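Local atomic coordinates of probable adhesion protein (Pseudomonas aeruginosa PAO1, PDB entry 6R3Z), a protein that binds divalent metal ions such as ferrous iron and nickel, and probably works as the solute-binding protein of a metal transport system. Residues Ile9-His14 and Ala28-Leu33; Ile34-Asn39 and Gly254-Gly259; Val173-Gly178 and Val222-Ile227. One frame throughout, in Å; residues are numbered along the deposited sequence.

In the fold
From the N terminus, interaction 1 comes first: it closes the short loop of a beta-alpha-beta unit, in which strand 8-11, helix 14-24 and strand 29-32 succeed one another. The chain runs straight on into 34-39, where interaction 2 opens; it closes only at 254-259, just ahead of helix 260-277. Nested inside this long loop is interaction 3, which pairs strands 172-175 and 220-226 in the second parallel sheet. Interactions 1 and 2 adjoin, with P32 and H14 packing on Y256, whereas interaction 3 lies on the opposite side of the chain's centre from interaction 1, about 28 Å between centres. The histidine site of the nickel ion receives H177 from interaction 3.

Interaction 1: residues Ile9-His14 and Ala28-Leu33; sequences IGITLH and AEVVPL
The carbonyl oxygen I9 O takes the shortest bond of the contact, from V31 N at 2.7 Å, and the bond is nearly straight (171° at the hydrogen). The bond belongs to the parallel pairing of strands 8-11 and 29-32, the first beta-alpha-beta unit of the chain. I9 N donates to E29 O at 2.9 Å. V31 O is held twice, by I11 N at 3.1 Å, which sits well above the carbonyl plane, and by the CA-H of G10, whose CA lies 3.2 Å from V31 O. The last bond is L33 N to I11 O (2.9 Å). P32 interrupts none of this, because its nitrogen turns away from strand 8-11, at the outer edge of the sheet.

I9, I11 and V30 pack on helix 14-24, Y17 meeting both I11 and V30, while P32 on the same face meets Y256. The I11 and V30 side chains cross obliquely, CG2 of I11 3.9 Å from CG1 of V30, and chi1 of 65° sets I11 CG1 between the backbone N and the carbonyl carbon, which brings CD1 alongside the P32 ring. At the start of the strands I9 CD1 rests on the methyl of A28. L33 packs its side chain on A70 and M73 of helix 68-76, and its CD1 lies 3.7 Å from G10 CA, where glycine offers only hydrogens.

Interaction 2: residues Ile34-Asn39 and Gly254-Gly259; sequences IPAGFN and GDYSAG
A type II beta turn from P35 to F38 meets the ring of Y256, so that the loop after strand 29-32 is tied to the loop that leads into helix 260-277. These loops come from distant parts of the chain; the second comes from near its C-terminal end and lies beside the N-terminal sheet. The nickel ion is roughly 12 Å from the side chain of I34.

The phenol oxygen of Y256 carries the polar part. Its OH donates to I34 O at 2.8 Å, approaching from above the carbonyl plane, 39° out of it. The same OH accepts a hydrogen bond from a water 2.9 Å from Y256 OH, and that water in turn accepts one from I34 N at 3.0 Å. Both backbone polar atoms of I34 are therefore served by one tyrosine, directly at the oxygen and through water at the nitrogen. With CG of Y256 anti to its own carbonyl carbon (chi1 -64°), the ring extends towards the turn, its edge near I34 O and the P35 carbonyl carbon. H14 stacks on the Y256 ring and hydrogen-bonds to G254 O, which ties 254-259 to the start of helix 14-24.

In the turn, G37 takes a positive phi of 95°, the third position of a type II turn. Its neighbour A36 supplies the packing. The A36 methyl lies 3.8 Å from Y256 CE2 and 3.9 Å from D255 CA, and comes closest to the second loop at the oxygen of G254, with A36 CB and G254 O 3.2 Å apart.

Interaction 3: residues Val173-Gly178 and Val222-Ile227; sequences VATIHG and VIFSEI. With NI (nickel (II) ion), chain B.
Backbone hydrogen bonds between V173-I176 and V222-F224 join two parallel strands of the C-terminal sheet. A174 lies at the middle of the set: A174 N donates to V222 O (3.0 Å) and A174 O accepts from F224 N (3.0 Å). One residue on from the strand, I176 N reaches F224 O at 3.1 Å.

Apolar contacts line both faces. On one, V173 CG1 meets the edge of the F224 ring in its plane, 3.7 Å from CE2, and V173 CG2 packs on V222 CG2; the ring also touches Y246 and L248 of the next strand. On the face of A174 and I223, I223 CD1 meets I176 CD1 of the loop that follows the strand (3.7 Å), beside helix 234-241.

The polar end is organised by a water molecule, which accepts from H177 N and donates to F224 O and to E226 OE2, itself also bonded to Y180. T175 OG1 donates to H177 O at 2.7 Å and so fixes the chain just past the strand. The carboxylate carbon E226 CD lies 3.6 Å from H177 CB, alongside the histidine.

CG of H177 stands anti to the backbone N (chi1 -165°), carrying NE2 to the nickel ion at 2.2 Å, where H41, H66, H111, H199 and H250 complete six histidine ligands. The water at H177 N and the T175 hydroxyl at H177 O hold the backbone that carries this ligand.

Interaction 1: residues Ile9-His14 and Ala28-Leu33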
loop_
_atom_site.group_PDB
_atom_site.type_symbol
_atom_site.label_atom_id
_atom_site.label_comp_id
_atom_site.label_asym_id
_atom_site.label_seq_id
_atom_site.Cartn_x
_atom_site.Cartn_y
_atom_site.Cartn_z
ATOM N N ILE A 9 17.551 -6.010 8.451
ATOM C CA ILE A 9 16.590 -6.135 7.340
ATOM C C ILE A 9 16.166 -4.779 6.766
ATOM O O ILE A 9 15.527 -3.978 7.454
ATOM C CB ILE A 9 15.329 -6.894 7.846
ATOM C CG1 ILE A 9 15.685 -8.207 8.557
ATOM C CG2 ILE A 9 14.303 -7.115 6.700
ATOM C CD1 ILE A 9 14.530 -8.658 9.534
ATOM N N GLY A 10 16.418 -4.585 5.486
ATOM C CA GLY A 10 15.994 -3.371 4.816
ATOM C C GLY A 10 14.568 -3.480 4.324
ATOM O O GLY A 10 14.115 -4.563 3.949
ATOM N N ILE A 11 13.835 -2.365 4.382
ATOM C CA ILE A 11 12.465 -2.227 3.893
ATOM C C ILE A 11 12.385 -0.997 2.994
ATOM O O ILE A 11 13.237 -0.102 3.101
ATOM C CB ILE A 11 11.385 -2.238 5.000
ATOM C CG1 ILE A 11 11.501 -1.003 5.945
ATOM C CG2 ILE A 11 11.384 -3.572 5.756
ATOM C CD1 ILE A 11 10.751 0.287 5.427
ATOM N N THR A 12 11.329 -0.904 2.168
ATOM C CA THR A 12 11.247 0.187 1.194
ATOM C C THR A 12 10.086 1.156 1.409
ATOM O O THR A 12 10.233 2.345 1.114
ATOM C CB THR A 12 11.215 -0.385 -0.236
ATOM O OG1 THR A 12 9.985 -1.082 -0.417
ATOM C CG2 THR A 12 12.390 -1.327 -0.534
ATOM N N LEU A 13 8.910 0.633 1.768
ATOM C CA LEU A 13 7.685 1.410 1.960
ATOM C C LEU A 13 7.151 1.178 3.373
ATOM O O LEU A 13 7.376 0.105 3.950
ATOM C CB LEU A 13 6.613 1.022 0.918
ATOM C CG LEU A 13 7.060 1.010 -0.565
ATOM C CD1 LEU A 13 6.060 0.284 -1.429
ATOM C CD2 LEU A 13 7.288 2.440 -1.106
ATOM N N HIS A 14 6.416 2.174 3.911
ATOM C CA HIS A 14 5.851 2.123 5.267
ATOM C C HIS A 14 5.146 0.803 5.607
ATOM O O HIS A 14 5.440 0.250 6.670
ATOM C CB HIS A 14 4.916 3.307 5.546
ATOM C CG HIS A 14 5.624 4.621 5.611
ATOM N ND1 HIS A 14 6.076 5.253 4.467
ATOM C CD2 HIS A 14 5.907 5.395 6.679
ATOM C CE1 HIS A 14 6.612 6.393 4.874
ATOM N NE2 HIS A 14 6.559 6.508 6.195
ATOM N N ALA A 28 15.368 -8.895 15.533
ATOM C CA ALA A 28 16.116 -8.385 14.375
ATOM C C ALA A 28 15.954 -6.872 14.309
ATOM O O ALA A 28 15.100 -6.321 15.016
ATOM C CB ALA A 28 15.586 -9.025 13.089
ATOM N N GLU A 29 16.761 -6.197 13.474
ATOM C CA GLU A 29 16.660 -4.746 13.280
ATOM C C GLU A 29 15.967 -4.474 11.919
ATOM O O GLU A 29 16.281 -5.133 10.912
ATOM C CB GLU A 29 18.050 -4.080 13.284
ATOM C CG GLU A 29 18.777 -4.082 14.620
ATOM C CD GLU A 29 20.067 -3.291 14.528
ATOM O OE1 GLU A 29 21.082 -3.870 14.079
ATOM O OE2 GLU A 29 20.055 -2.084 14.855
ATOM N N VAL A 30 15.039 -3.502 11.887
ATOM C CA VAL A 30 14.308 -3.151 10.656
ATOM C C VAL A 30 14.828 -1.785 10.220
ATOM O O VAL A 30 14.734 -0.820 10.985
ATOM C CB VAL A 30 12.768 -3.145 10.867
ATOM C CG1 VAL A 30 12.033 -2.972 9.532
ATOM C CG2 VAL A 30 12.295 -4.411 11.590
ATOM N N VAL A 31 15.393 -1.707 8.999
ATOM C CA VAL A 31 16.064 -0.502 8.518
ATOM C C VAL A 31 15.400 0.062 7.264
ATOM O O VAL A 31 15.543 -0.535 6.203
ATOM C CB VAL A 31 17.599 -0.738 8.298
ATOM C CG1 VAL A 31 18.323 0.568 7.961
ATOM C CG2 VAL A 31 18.260 -1.438 9.489
ATOM N N PRO A 32 14.740 1.243 7.325
ATOM C CA PRO A 32 14.167 1.825 6.098
ATOM C C PRO A 32 15.282 2.253 5.147
ATOM O O PRO A 32 16.309 2.791 5.591
ATOM C CB PRO A 32 13.391 3.047 6.605
ATOM C CG PRO A 32 13.217 2.803 8.084
ATOM C CD PRO A 32 14.476 2.109 8.485
ATOM N N LEU A 33 15.095 1.960 3.853
ATOM C CA LEU A 33 16.079 2.308 2.830
ATOM C C LEU A 33 16.063 3.789 2.537
ATOM O O LEU A 33 17.084 4.347 2.108
ATOM C CB LEU A 33 15.839 1.515 1.551
ATOM C CG LEU A 33 16.816 0.358 1.293
ATOM C CD1 LEU A 33 16.674 -0.744 2.361
ATOM C CD2 LEU A 33 16.562 -0.257 -0.086
#

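Interaction 2: residues Ile34-Asn39 and Gly254-Gly259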
loop_
_atom_site.group_PDB
_atom_site.type_symbol
_atom_site.label_atom_id
_atom_site.label_comp_id
_atom_site.label_asym_id
_atom_site.label_seq_id
_atom_site.Cartn_x
_atom_site.Cartn_y
_atom_site.Cartn_z
ATOM N N ILE A 34 14.895 4.414 2.699
ATOM C CA ILE A 34 14.746 5.853 2.426
ATOM C C ILE A 34 14.156 6.567 3.657
ATOM O O ILE A 34 13.378 5.948 4.395
ATOM C CB ILE A 34 13.990 6.148 1.089
ATOM C CG1 ILE A 34 12.461 5.946 1.188
ATOM C CG2 ILE A 34 14.585 5.334 -0.072
ATOM C CD1 ILE A 34 11.642 6.331 -0.124
ATOM N N PRO A 35 14.509 7.846 3.911
ATOM C CA PRO A 35 13.985 8.524 5.114
ATOM C C PRO A 35 12.470 8.731 5.094
ATOM O O PRO A 35 11.833 8.721 4.035
ATOM C CB PRO A 35 14.715 9.877 5.116
ATOM C CG PRO A 35 15.897 9.687 4.236
ATOM C CD PRO A 35 15.464 8.713 3.184
ATOM N N ALA A 36 11.898 8.898 6.291
ATOM C CA ALA A 36 10.486 9.190 6.471
ATOM C C ALA A 36 10.238 10.627 5.948
ATOM O O ALA A 36 11.141 11.469 5.986
ATOM C CB ALA A 36 10.127 9.091 7.953
ATOM N N GLY A 37 9.041 10.877 5.447
ATOM C CA GLY A 37 8.681 12.192 4.926
ATOM C C GLY A 37 8.853 12.342 3.425
ATOM O O GLY A 37 8.228 13.218 2.824
ATOM N N PHE A 38 9.683 11.479 2.803
ATOM C CA PHE A 38 9.885 11.502 1.355
ATOM C C PHE A 38 8.758 10.731 0.660
ATOM O O PHE A 38 8.386 9.646 1.120
ATOM C CB PHE A 38 11.257 10.913 0.987
ATOM C CG PHE A 38 12.419 11.837 1.292
ATOM C CD1 PHE A 38 12.888 11.990 2.594
ATOM C CD2 PHE A 38 13.046 12.549 0.279
ATOM C CE1 PHE A 38 13.946 12.865 2.879
ATOM C CE2 PHE A 38 14.117 13.405 0.561
ATOM C CZ PHE A 38 14.562 13.556 1.858
ATOM N N ASN A 39 8.219 11.293 -0.439
ATOM C CA ASN A 39 7.188 10.635 -1.246
ATOM C C ASN A 39 7.899 9.537 -2.036
ATOM O O ASN A 39 8.808 9.832 -2.823
ATOM C CB ASN A 39 6.500 11.635 -2.185
ATOM C CG ASN A 39 5.363 11.080 -3.011
ATOM O OD1 ASN A 39 5.092 9.869 -3.041
ATOM N ND2 ASN A 39 4.653 11.966 -3.698
ATOM N N GLY A 254 4.959 10.364 6.701
ATOM C CA GLY A 254 5.396 10.461 8.092
ATOM C C GLY A 254 6.313 9.367 8.584
ATOM O O GLY A 254 6.933 8.689 7.774
ATOM N N ASP A 255 6.458 9.245 9.914
ATOM C CA ASP A 255 7.344 8.272 10.566
ATOM C C ASP A 255 6.996 6.809 10.284
ATOM O O ASP A 255 5.824 6.460 10.104
ATOM C CB ASP A 255 7.375 8.464 12.095
ATOM C CG ASP A 255 7.830 9.823 12.626
ATOM O OD1 ASP A 255 8.419 10.610 11.842
ATOM O OD2 ASP A 255 7.591 10.097 13.820
ATOM N N TYR A 256 8.021 5.948 10.318
ATOM C CA TYR A 256 7.811 4.511 10.217
ATOM C C TYR A 256 7.452 4.034 11.625
ATOM O O TYR A 256 7.984 4.552 12.608
ATOM C CB TYR A 256 9.082 3.799 9.769
ATOM C CG TYR A 256 9.514 4.189 8.377
ATOM C CD1 TYR A 256 8.899 3.637 7.255
ATOM C CD2 TYR A 256 10.534 5.114 8.177
ATOM C CE1 TYR A 256 9.288 3.997 5.966
ATOM C CE2 TYR A 256 10.932 5.485 6.894
ATOM C CZ TYR A 256 10.319 4.903 5.791
ATOM O OH TYR A 256 10.733 5.204 4.523
ATOM N N SER A 257 6.522 3.080 11.729
ATOM C CA SER A 257 6.106 2.528 13.016
ATOM C C SER A 257 5.500 1.171 12.788
ATOM O O SER A 257 4.902 0.924 11.730
ATOM C CB SER A 257 5.115 3.448 13.736
ATOM O OG SER A 257 3.773 3.296 13.304
ATOM N N ALA A 258 5.648 0.288 13.771
ATOM C CA ALA A 258 5.084 -1.057 13.689
ATOM C C ALA A 258 3.545 -1.004 13.488
ATOM O O ALA A 258 3.044 -1.722 12.638
ATOM C CB ALA A 258 5.448 -1.852 14.929
ATOM N N GLY A 259 2.848 -0.099 14.196
ATOM C CA GLY A 259 1.392 0.018 14.131
ATOM C C GLY A 259 0.786 0.827 12.997
ATOM O O GLY A 259 -0.431 0.786 12.821
HETATM O O HOH W 1 12.260 3.050 3.276
#

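Interaction 3: residues Val173-Gly178 and Val222-Ile227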
loop_
_atom_site.group_PDB
_atom_site.type_symbol
_atom_site.label_atom_id
_atom_site.label_comp_id
_atom_site.label_asym_id
_atom_site.label_seq_id
_atom_site.Cartn_x
_atom_site.Cartn_y
_atom_site.Cartn_z
ATOM N N VAL A 173 -17.492 3.939 -8.493
ATOM C CA VAL A 173 -16.399 4.527 -7.715
ATOM C C VAL A 173 -15.257 4.997 -8.622
ATOM O O VAL A 173 -14.898 4.305 -9.566
ATOM C CB VAL A 173 -15.894 3.408 -6.735
ATOM C CG1 VAL A 173 -14.545 3.725 -6.106
ATOM C CG2 VAL A 173 -16.939 3.107 -5.661
ATOM N N ALA A 174 -14.672 6.146 -8.293
ATOM C CA ALA A 174 -13.473 6.661 -8.950
ATOM C C ALA A 174 -12.407 6.939 -7.860
ATOM O O ALA A 174 -12.751 7.149 -6.693
ATOM C CB ALA A 174 -13.783 7.933 -9.718
ATOM N N THR A 175 -11.119 6.921 -8.233
ATOM C CA THR A 175 -10.032 7.248 -7.312
ATOM C C THR A 175 -9.071 8.198 -8.028
ATOM O O THR A 175 -8.995 8.166 -9.258
ATOM C CB THR A 175 -9.285 6.017 -6.742
ATOM O OG1 THR A 175 -8.459 5.402 -7.748
ATOM C CG2 THR A 175 -10.219 4.989 -6.074
ATOM N N ILE A 176 -8.324 9.019 -7.275
ATOM C CA ILE A 176 -7.325 9.919 -7.909
ATOM C C ILE A 176 -6.087 9.067 -8.275
ATOM O O ILE A 176 -5.669 9.049 -9.438
ATOM C CB ILE A 176 -6.932 11.090 -6.949
ATOM C CG1 ILE A 176 -8.121 12.051 -6.658
ATOM C CG2 ILE A 176 -5.701 11.870 -7.496
ATOM C CD1 ILE A 176 -8.730 12.781 -7.843
ATOM N N HIS A 177 -5.519 8.365 -7.262
ATOM C CA HIS A 177 -4.350 7.485 -7.389
ATOM C C HIS A 177 -4.859 6.058 -7.605
ATOM O O HIS A 177 -5.873 5.690 -7.016
ATOM C CB HIS A 177 -3.484 7.582 -6.119
ATOM C CG HIS A 177 -2.100 7.028 -6.240
ATOM N ND1 HIS A 177 -1.052 7.803 -6.731
ATOM C CD2 HIS A 177 -1.605 5.835 -5.836
ATOM C CE1 HIS A 177 0.031 7.045 -6.631
ATOM N NE2 HIS A 177 -0.246 5.866 -6.066
ATOM N N GLY A 178 -4.187 5.278 -8.453
ATOM C CA GLY A 178 -4.616 3.898 -8.735
ATOM C C GLY A 178 -4.217 2.901 -7.647
ATOM O O GLY A 178 -3.751 1.804 -7.955
ATOM N N VAL A 222 -18.989 8.289 -6.064
ATOM C CA VAL A 222 -17.984 8.727 -5.097
ATOM C C VAL A 222 -16.599 8.788 -5.722
ATOM O O VAL A 222 -16.314 8.053 -6.671
ATOM C CB VAL A 222 -17.974 7.857 -3.797
ATOM C CG1 VAL A 222 -19.361 7.760 -3.157
ATOM C CG2 VAL A 222 -17.394 6.465 -4.041
ATOM N N ILE A 223 -15.736 9.645 -5.153
ATOM C CA ILE A 223 -14.334 9.734 -5.522
ATOM C C ILE A 223 -13.491 9.643 -4.233
ATOM O O ILE A 223 -13.798 10.327 -3.244
ATOM C CB ILE A 223 -13.963 10.941 -6.439
ATOM C CG1 ILE A 223 -12.490 10.838 -6.940
ATOM C CG2 ILE A 223 -14.255 12.294 -5.751
ATOM C CD1 ILE A 223 -12.202 11.559 -8.283
ATOM N N PHE A 224 -12.467 8.777 -4.247
ATOM C CA PHE A 224 -11.523 8.635 -3.146
ATOM C C PHE A 224 -10.230 9.336 -3.520
ATOM O O PHE A 224 -9.545 8.912 -4.464
ATOM C CB PHE A 224 -11.269 7.167 -2.770
ATOM C CG PHE A 224 -12.485 6.431 -2.264
ATOM C CD1 PHE A 224 -12.967 6.646 -0.974
ATOM C CD2 PHE A 224 -13.160 5.529 -3.079
ATOM C CE1 PHE A 224 -14.105 5.975 -0.511
ATOM C CE2 PHE A 224 -14.308 4.870 -2.622
ATOM C CZ PHE A 224 -14.756 5.071 -1.327
ATOM N N SER A 225 -9.925 10.440 -2.816
ATOM C CA SER A 225 -8.703 11.216 -3.033
ATOM C C SER A 225 -7.576 10.797 -2.061
ATOM O O SER A 225 -7.776 9.943 -1.196
ATOM C CB SER A 225 -8.984 12.720 -2.971
ATOM O OG SER A 225 -9.354 13.123 -1.661
ATOM N N GLU A 226 -6.390 11.399 -2.218
ATOM C CA GLU A 226 -5.224 11.083 -1.391
ATOM C C GLU A 226 -5.060 11.988 -0.188
ATOM O O GLU A 226 -4.972 13.208 -0.338
ATOM C CB GLU A 226 -3.926 11.185 -2.243
ATOM C CG GLU A 226 -3.797 10.113 -3.321
ATOM C CD GLU A 226 -3.741 8.734 -2.708
ATOM O OE1 GLU A 226 -2.687 8.371 -2.134
ATOM O OE2 GLU A 226 -4.790 8.051 -2.729
ATOM N N ILE A 227 -4.907 11.382 1.000
ATOM C CA ILE A 227 -4.579 12.141 2.202
ATOM C C ILE A 227 -3.054 12.467 2.192
ATOM O O ILE A 227 -2.659 13.571 2.573
ATOM C CB ILE A 227 -4.945 11.348 3.496
ATOM C CG1 ILE A 227 -6.457 11.031 3.573
ATOM C CG2 ILE A 227 -4.479 12.108 4.748
ATOM C CD1 ILE A 227 -6.857 9.936 4.644
HETATM NI NI NI B . 1.331 4.481 -5.474
HETATM O O HOH W 2 -6.701 8.561 -4.596
#